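Local atomic coordinates of type C neurotoxin (Clostridium botulinum, PDB entry 3PME), a protein that probably binds neuronal surface receptors and membrane lipids such as gangliosides, as the receptor-binding domain of a botulinum C/D mosaic neurotoxin. Residues K364-Y373 against Y384-K395; I218-Y226 against F343-Q351. All blocks are in the same frame, centred on the assembly; numbering follows the deposited sequence.

In the fold
From the N terminus, the chain first builds the concanavalin-like half of the receptor-binding domain, then leaves helix 207-218 and enters the trefoil half through 218-226. Contact 2 closes the longer loop: 116 residues, among them several strands, run out before 343-347 returns to lie against this entry segment. Contact 1 follows in series, without nesting or crossing, and closes a short beta hairpin between strands 366-373 and 383-389. The centres lie about 19 Å apart, yet Leu368 CD2 packs 4.1 Å from Phe343 CE1. Strands 343-347, 356-360, 366-373 and 383-389 adjoin in turn, so both contacts reach one sheet.

Contact 1 (K364-Y373 against Y384-K395); sequences KNTMLLADIY and YTPVAVTNYETK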
# COMPACT_ATOMS: atom_id res chain seq x y z
N LYS A 364 -28.56 -0.96 15.78
CA LYS A 364 -28.36 0.45 15.46
C LYS A 364 -27.16 0.54 14.54
O LYS A 364 -26.31 -0.36 14.53
CB LYS A 364 -28.09 1.28 16.73
CG LYS A 364 -29.24 1.33 17.72
CD LYS A 364 -28.88 2.20 18.92
CE LYS A 364 -29.89 2.06 20.05
NZ LYS A 364 -31.25 2.51 19.63
N ASN A 365 -27.08 1.61 13.75
CA ASN A 365 -25.93 1.82 12.91
C ASN A 365 -24.78 2.37 13.73
O ASN A 365 -24.89 3.42 14.35
CB ASN A 365 -26.26 2.79 11.76
CG ASN A 365 -27.15 2.16 10.71
OD1 ASN A 365 -28.17 2.73 10.32
ND2 ASN A 365 -26.78 0.97 10.25
N THR A 366 -23.67 1.64 13.74
CA THR A 366 -22.49 2.11 14.44
C THR A 366 -21.26 2.09 13.55
O THR A 366 -21.24 1.44 12.49
CB THR A 366 -22.17 1.27 15.68
OG1 THR A 366 -21.96 -0.08 15.29
CG2 THR A 366 -23.31 1.34 16.71
N MET A 367 -20.23 2.79 14.00
CA MET A 367 -18.94 2.80 13.33
C MET A 367 -17.89 2.54 14.39
O MET A 367 -17.99 3.05 15.50
CB MET A 367 -18.66 4.16 12.68
CG MET A 367 -17.34 4.18 11.92
SD MET A 367 -16.98 5.71 11.03
CE MET A 367 -16.91 6.84 12.38
N LEU A 368 -16.87 1.75 14.06
CA LEU A 368 -15.81 1.52 15.03
C LEU A 368 -14.83 2.69 15.08
O LEU A 368 -14.41 3.23 14.04
CB LEU A 368 -15.04 0.24 14.72
CG LEU A 368 -15.86 -1.05 14.66
CD1 LEU A 368 -14.91 -2.25 14.60
CD2 LEU A 368 -16.77 -1.14 15.86
N LEU A 369 -14.48 3.10 16.29
CA LEU A 369 -13.38 4.04 16.46
C LEU A 369 -12.56 3.70 17.70
O LEU A 369 -12.93 2.80 18.46
CB LEU A 369 -13.88 5.49 16.47
CG LEU A 369 -14.94 5.89 17.50
CD1 LEU A 369 -14.34 6.07 18.88
CD2 LEU A 369 -15.61 7.18 17.06
N ALA A 370 -11.45 4.39 17.89
CA ALA A 370 -10.65 4.18 19.09
C ALA A 370 -10.41 5.51 19.79
O ALA A 370 -10.13 6.52 19.15
CB ALA A 370 -9.32 3.51 18.75
N ASP A 371 -10.50 5.50 21.11
CA ASP A 371 -10.28 6.71 21.90
C ASP A 371 -10.09 6.27 23.34
O ASP A 371 -10.25 5.09 23.67
CB ASP A 371 -11.50 7.64 21.78
CG ASP A 371 -11.22 9.10 22.21
OD1 ASP A 371 -10.10 9.43 22.67
OD2 ASP A 371 -12.15 9.92 22.09
N ILE A 372 -9.75 7.23 24.20
CA ILE A 372 -9.63 6.99 25.63
C ILE A 372 -11.02 7.09 26.25
O ILE A 372 -11.64 8.16 26.27
CB ILE A 372 -8.66 8.01 26.28
CG1 ILE A 372 -7.26 7.84 25.67
CG2 ILE A 372 -8.61 7.85 27.78
CD1 ILE A 372 -6.31 9.00 25.97
N TYR A 373 -11.52 5.96 26.73
CA TYR A 373 -12.83 5.89 27.36
C TYR A 373 -12.71 5.26 28.74
O TYR A 373 -11.63 4.82 29.15
CB TYR A 373 -13.76 4.99 26.52
CG TYR A 373 -14.34 5.67 25.29
CD1 TYR A 373 -15.43 6.52 25.41
CD2 TYR A 373 -13.83 5.43 24.02
CE1 TYR A 373 -15.98 7.14 24.30
CE2 TYR A 373 -14.38 6.04 22.90
CZ TYR A 373 -15.45 6.90 23.05
OH TYR A 373 -16.02 7.53 21.96
N TYR A 384 -7.40 2.98 26.53
CA TYR A 384 -7.51 3.14 25.08
C TYR A 384 -8.39 1.99 24.61
O TYR A 384 -8.08 0.83 24.88
CB TYR A 384 -6.15 3.08 24.42
CG TYR A 384 -5.22 4.23 24.73
CD1 TYR A 384 -4.50 4.26 25.92
CD2 TYR A 384 -5.03 5.25 23.81
CE1 TYR A 384 -3.63 5.32 26.19
CE2 TYR A 384 -4.17 6.31 24.07
CZ TYR A 384 -3.47 6.33 25.27
OH TYR A 384 -2.61 7.37 25.53
N THR A 385 -9.50 2.31 23.94
CA THR A 385 -10.54 1.31 23.73
C THR A 385 -11.07 1.38 22.30
O THR A 385 -11.39 2.47 21.81
CB THR A 385 -11.73 1.55 24.68
OG1 THR A 385 -11.25 1.72 26.03
CG2 THR A 385 -12.73 0.39 24.62
N PRO A 386 -11.16 0.23 21.62
CA PRO A 386 -11.93 0.17 20.37
C PRO A 386 -13.40 0.04 20.73
O PRO A 386 -13.76 -0.83 21.54
CB PRO A 386 -11.42 -1.11 19.71
CG PRO A 386 -11.12 -2.03 20.89
CD PRO A 386 -10.67 -1.10 22.03
N VAL A 387 -14.24 0.90 20.16
CA VAL A 387 -15.66 0.94 20.49
C VAL A 387 -16.49 1.08 19.23
O VAL A 387 -16.00 1.55 18.21
CB VAL A 387 -16.02 2.12 21.45
CG1 VAL A 387 -15.43 1.89 22.84
CG2 VAL A 387 -15.57 3.46 20.87
N ALA A 388 -17.76 0.67 19.31
CA ALA A 388 -18.73 0.93 18.25
C ALA A 388 -19.61 2.09 18.71
O ALA A 388 -20.20 2.03 19.80
CB ALA A 388 -19.57 -0.32 18.00
N VAL A 389 -19.69 3.16 17.91
CA VAL A 389 -20.50 4.31 18.31
C VAL A 389 -21.61 4.63 17.31
O VAL A 389 -21.46 4.46 16.10
CB VAL A 389 -19.64 5.59 18.53
CG1 VAL A 389 -18.44 5.27 19.39
CG2 VAL A 389 -19.19 6.18 17.20
N THR A 390 -22.74 5.12 17.83
CA THR A 390 -23.81 5.58 16.95
C THR A 390 -23.66 7.07 16.64
O THR A 390 -22.81 7.75 17.22
CB THR A 390 -25.20 5.37 17.59
OG1 THR A 390 -25.34 6.21 18.73
CG2 THR A 390 -25.41 3.91 17.99
N ASN A 391 -24.49 7.57 15.73
CA ASN A 391 -24.50 8.99 15.43
C ASN A 391 -23.10 9.48 15.09
O ASN A 391 -22.57 10.41 15.71
CB ASN A 391 -25.06 9.74 16.64
CG ASN A 391 -26.45 9.29 17.00
OD1 ASN A 391 -26.66 8.57 17.98
ND2 ASN A 391 -27.43 9.69 16.19
N TYR A 392 -22.51 8.85 14.08
CA TYR A 392 -21.09 9.03 13.81
C TYR A 392 -20.80 9.91 12.61
O TYR A 392 -19.67 9.95 12.14
CB TYR A 392 -20.44 7.66 13.60
CG TYR A 392 -21.13 6.80 12.55
CD1 TYR A 392 -20.93 7.04 11.20
CD2 TYR A 392 -21.97 5.76 12.92
CE1 TYR A 392 -21.55 6.25 10.23
CE2 TYR A 392 -22.60 4.97 11.96
CZ TYR A 392 -22.38 5.23 10.62
OH TYR A 392 -23.00 4.43 9.67
N GLU A 393 -21.82 10.62 12.13
CA GLU A 393 -21.67 11.43 10.92
C GLU A 393 -20.49 12.39 11.02
O GLU A 393 -19.73 12.57 10.05
CB GLU A 393 -22.97 12.20 10.64
CG GLU A 393 -24.22 11.31 10.44
CD GLU A 393 -24.82 10.78 11.75
OE1 GLU A 393 -24.45 11.27 12.84
OE2 GLU A 393 -25.68 9.88 11.68
N THR A 394 -20.31 13.00 12.19
CA THR A 394 -19.26 14.00 12.37
C THR A 394 -17.88 13.40 12.57
O THR A 394 -16.89 14.13 12.67
CB THR A 394 -19.56 14.93 13.56
OG1 THR A 394 -19.74 14.14 14.74
CG2 THR A 394 -20.83 15.72 13.30
N LYS A 395 -17.82 12.07 12.64
CA LYS A 395 -16.55 11.38 12.86
C LYS A 395 -16.01 10.71 11.61
O LYS A 395 -14.95 10.07 11.65
CB LYS A 395 -16.70 10.33 13.97
CG LYS A 395 -16.79 10.90 15.37
CD LYS A 395 -15.46 11.50 15.81
CE LYS A 395 -15.48 11.91 17.27
NZ LYS A 395 -14.21 12.60 17.66
O HOH W 1 -26.07 5.92 14.24
O HOH W 2 -23.24 1.74 10.42
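The ring of Tyr392 receives Met367 CB over one face in a CH-pi contact, 3.8 Å from CB to the ring centroid, while Asn365 O lies at its edge. Met367 SD approaches the same ring obliquely, a Met-aromatic contact, and the methyl CE continues to Lys395 CB. Met367 has CG anti to its own nitrogen (chi1 -178°), and a bend at chi3 carries CE toward Tyr392 CB. At the other end of the hairpin Ile372 CG1 sits over a face of Tyr384, 3.9 Å from the centroid, the isoleucine and tyrosine extending together from neighbouring strands. Tyr373 turns its ring edge to Thr385 O, and its CE2 meets Val387 CG2 at 3.5 Å.

Between these aromatic ends the strands pair antiparallel through three hydrogen-bonded pairs, Met367 with Val389, Leu369 with Val387 and Asp371 with Thr385. The central bonds are the straighter ones at their acceptors: Val387 N meets Leu369 O at 2.9 Å with a C=O...N angle of 170°. On the face that carries Met367, Leu369 and Val387, Leu369, whose CG stands between N and carbonyl carbon (chi1 56°), spreads CD1 onto Val387 CG2 and CD2 onto Val389 CG2. Leu368 CD2 touches Ala388 CB, 3.6 Å away, on the opposite face. Past the Met367-Val389 pair two waters take over, one joining Asn365 O to Asn391 N and the other Thr366 O to Tyr392 OH.

The hairpin is built into the trefoil sheet: strand 356-360 pairs with 366-373, and strand 326-332 with 383-389. Thr390 OG1 donates to Asn391 OD1 and also bonds the backbone N of Cys325, a residue of the Cys321-Cys325 disulfide, while Phe359 of strand 356-360 meets the Tyr392 ring.

Contact 2 (I218-Y226 against F343-Q351); sequences ILRNVIKDY and FSIKNIVSQ
A side-chain amide gripping a turn makes this contact: Asn347 of the segment 343-351, in the trefoil half, reaches the segment that follows helix 207-218, where Leu219 to Val222 form a type I beta turn. Its ND2 donates to Arg220 O at 3.0 Å, with that oxygen almost in the amide plane of Asn347, although the nitrogen stands above the carbonyl plane of Arg220. A second, weak bond runs from the same ND2 to Val222 O (3.3 Å) and is nearly straight, 174° at the hydrogen.

The amide oxygen faces the residues that follow the turn. A water donates to Asn347 OD1 and accepts from Lys224 N, and Ile223 CD1 lies 3.4 Å from OD1, the two side chains running antiparallel alongside one another. Ile223 CG2 meets Ile345 CD1 at 3.9 Å. Toward the Gln351 end of the second segment, a water accepts from Arg220 NH2 and bonds weakly to Gln351 O; Arg220 NE is paired with Glu215.

Lys224 NZ donates to the carbonyl oxygens of Ile218, Leu219 and Val222, so Val222 O takes a bond from Lys224 and the weak one from Asn347. The ammonium would probably help offset the partial negative charge of the three carbonyls gathered where helix 207-218 gives way to the turn, and the ND2 bonds, one of them weak, together with the water on OD1, help set the rotation of the Asn347 amide.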
# COMPACT_ATOMS: atom_id res chain seq x y z
N ILE A 218 -5.27 1.72 -8.46
CA ILE A 218 -5.25 1.47 -7.02
C ILE A 218 -6.25 0.39 -6.62
O ILE A 218 -6.14 -0.18 -5.54
CB ILE A 218 -5.47 2.74 -6.19
CG1 ILE A 218 -4.90 2.56 -4.77
CG2 ILE A 218 -6.94 3.12 -6.16
CD1 ILE A 218 -4.75 3.86 -3.97
N LEU A 219 -7.19 0.09 -7.52
CA LEU A 219 -8.25 -0.91 -7.27
C LEU A 219 -9.10 -0.50 -6.09
O LEU A 219 -9.01 -1.07 -5.00
CB LEU A 219 -7.68 -2.31 -7.08
CG LEU A 219 -6.72 -2.85 -8.13
CD1 LEU A 219 -6.43 -4.32 -7.83
CD2 LEU A 219 -7.29 -2.70 -9.54
N ARG A 220 -9.95 0.49 -6.31
CA ARG A 220 -10.77 1.04 -5.25
C ARG A 220 -11.76 0.01 -4.70
O ARG A 220 -12.30 0.22 -3.62
CB ARG A 220 -11.51 2.29 -5.73
CG ARG A 220 -10.60 3.45 -6.06
CD ARG A 220 -11.12 4.75 -5.45
NE ARG A 220 -10.23 5.87 -5.73
CZ ARG A 220 -9.33 6.35 -4.87
NH1 ARG A 220 -9.20 5.81 -3.67
NH2 ARG A 220 -8.57 7.38 -5.22
N ASN A 221 -12.01 -1.07 -5.43
CA ASN A 221 -12.89 -2.13 -4.91
C ASN A 221 -12.27 -2.93 -3.80
O ASN A 221 -12.97 -3.63 -3.07
CB ASN A 221 -13.25 -3.13 -6.01
CG ASN A 221 -14.22 -2.57 -7.01
OD1 ASN A 221 -14.81 -1.52 -6.78
ND2 ASN A 221 -14.40 -3.27 -8.12
N VAL A 222 -10.95 -2.87 -3.70
CA VAL A 222 -10.20 -3.81 -2.87
C VAL A 222 -9.71 -3.11 -1.62
O VAL A 222 -9.05 -2.08 -1.69
CB VAL A 222 -9.00 -4.40 -3.65
CG1 VAL A 222 -8.22 -5.38 -2.79
CG2 VAL A 222 -9.48 -5.08 -4.95
N ILE A 223 -10.06 -3.66 -0.45
CA ILE A 223 -9.53 -3.09 0.78
C ILE A 223 -8.05 -3.43 0.83
O ILE A 223 -7.64 -4.48 0.34
CB ILE A 223 -10.22 -3.69 2.03
CG1 ILE A 223 -11.74 -3.60 1.91
CG2 ILE A 223 -9.72 -2.99 3.29
CD1 ILE A 223 -12.29 -2.18 1.91
N LYS A 224 -7.24 -2.54 1.39
CA LYS A 224 -5.79 -2.77 1.42
C LYS A 224 -5.26 -3.05 2.82
O LYS A 224 -5.81 -2.59 3.82
CB LYS A 224 -5.05 -1.56 0.86
CG LYS A 224 -5.54 -1.12 -0.50
CD LYS A 224 -5.50 -2.24 -1.52
CE LYS A 224 -5.68 -1.67 -2.94
NZ LYS A 224 -6.95 -0.87 -3.04
N ASP A 225 -4.17 -3.80 2.89
CA ASP A 225 -3.42 -3.90 4.14
C ASP A 225 -2.51 -2.68 4.31
O ASP A 225 -2.51 -1.76 3.46
CB ASP A 225 -2.67 -5.25 4.29
CG ASP A 225 -1.47 -5.40 3.35
OD1 ASP A 225 -0.99 -4.40 2.76
OD2 ASP A 225 -0.97 -6.54 3.22
N TYR A 226 -1.76 -2.66 5.39
CA TYR A 226 -0.91 -1.54 5.78
C TYR A 226 0.07 -1.16 4.68
O TYR A 226 0.41 0.02 4.51
CB TYR A 226 -0.15 -1.94 7.05
CG TYR A 226 0.77 -0.91 7.62
CD1 TYR A 226 0.28 0.14 8.39
CD2 TYR A 226 2.14 -0.98 7.40
CE1 TYR A 226 1.13 1.10 8.92
CE2 TYR A 226 2.99 -0.04 7.94
CZ TYR A 226 2.48 1.00 8.69
OH TYR A 226 3.33 1.95 9.21
N PHE A 343 -19.78 -7.27 10.74
CA PHE A 343 -19.40 -5.90 10.45
C PHE A 343 -19.30 -5.71 8.94
O PHE A 343 -19.25 -6.68 8.18
CB PHE A 343 -18.04 -5.59 11.12
CG PHE A 343 -18.07 -5.71 12.61
CD1 PHE A 343 -18.43 -4.62 13.41
CD2 PHE A 343 -17.80 -6.92 13.23
CE1 PHE A 343 -18.47 -4.74 14.80
CE2 PHE A 343 -17.83 -7.05 14.61
CZ PHE A 343 -18.17 -5.96 15.40
N SER A 344 -19.28 -4.45 8.51
CA SER A 344 -19.06 -4.14 7.11
C SER A 344 -17.77 -3.34 7.03
O SER A 344 -17.51 -2.49 7.89
CB SER A 344 -20.21 -3.30 6.58
OG SER A 344 -20.12 -3.17 5.17
N ILE A 345 -16.96 -3.60 6.02
CA ILE A 345 -15.71 -2.86 5.88
C ILE A 345 -15.68 -2.06 4.58
O ILE A 345 -16.04 -2.56 3.51
CB ILE A 345 -14.50 -3.81 5.99
CG1 ILE A 345 -13.19 -3.03 5.98
CG2 ILE A 345 -14.55 -4.88 4.90
CD1 ILE A 345 -11.97 -3.89 6.34
N LYS A 346 -15.28 -0.80 4.68
CA LYS A 346 -15.35 0.10 3.54
C LYS A 346 -14.10 0.95 3.39
O LYS A 346 -13.47 1.35 4.37
CB LYS A 346 -16.58 1.00 3.63
CG LYS A 346 -17.89 0.24 3.50
CD LYS A 346 -19.08 1.19 3.39
CE LYS A 346 -20.37 0.42 3.13
NZ LYS A 346 -21.51 1.33 2.81
N ASN A 347 -13.74 1.25 2.15
CA ASN A 347 -12.70 2.21 1.91
C ASN A 347 -13.25 3.60 2.24
O ASN A 347 -14.46 3.84 2.21
CB ASN A 347 -12.17 2.11 0.48
CG ASN A 347 -11.17 0.97 0.31
OD1 ASN A 347 -10.45 0.60 1.25
ND2 ASN A 347 -11.11 0.41 -0.90
N ILE A 348 -12.35 4.51 2.59
CA ILE A 348 -12.73 5.84 3.03
C ILE A 348 -13.09 6.69 1.82
O ILE A 348 -12.25 6.91 0.95
CB ILE A 348 -11.61 6.46 3.87
CG1 ILE A 348 -11.46 5.65 5.17
CG2 ILE A 348 -11.91 7.93 4.17
CD1 ILE A 348 -10.19 5.93 5.92
N VAL A 349 -14.34 7.15 1.78
CA VAL A 349 -14.85 7.86 0.60
C VAL A 349 -13.86 8.93 0.14
O VAL A 349 -13.58 9.89 0.87
CB VAL A 349 -16.27 8.43 0.83
CG1 VAL A 349 -16.26 9.52 1.89
CG2 VAL A 349 -16.85 8.95 -0.48
N SER A 350 -13.33 8.75 -1.06
CA SER A 350 -12.27 9.60 -1.61
C SER A 350 -10.92 9.27 -0.99
O SER A 350 -10.17 8.43 -1.51
CB SER A 350 -12.60 11.09 -1.42
OG SER A 350 -13.83 11.43 -2.04
N GLN A 351 -10.61 9.91 0.14
CA GLN A 351 -9.32 9.75 0.79
C GLN A 351 -8.79 8.32 0.73
O GLN A 351 -7.90 8.01 -0.08
CB GLN A 351 -9.40 10.23 2.24
CG GLN A 351 -8.11 10.04 3.02
CD GLN A 351 -8.15 10.71 4.37
OE1 GLN A 351 -9.21 11.15 4.83
NE2 GLN A 351 -6.99 10.81 5.02
O HOH W 3 -6.84 7.25 -3.24
O HOH W 4 -7.91 0.22 2.01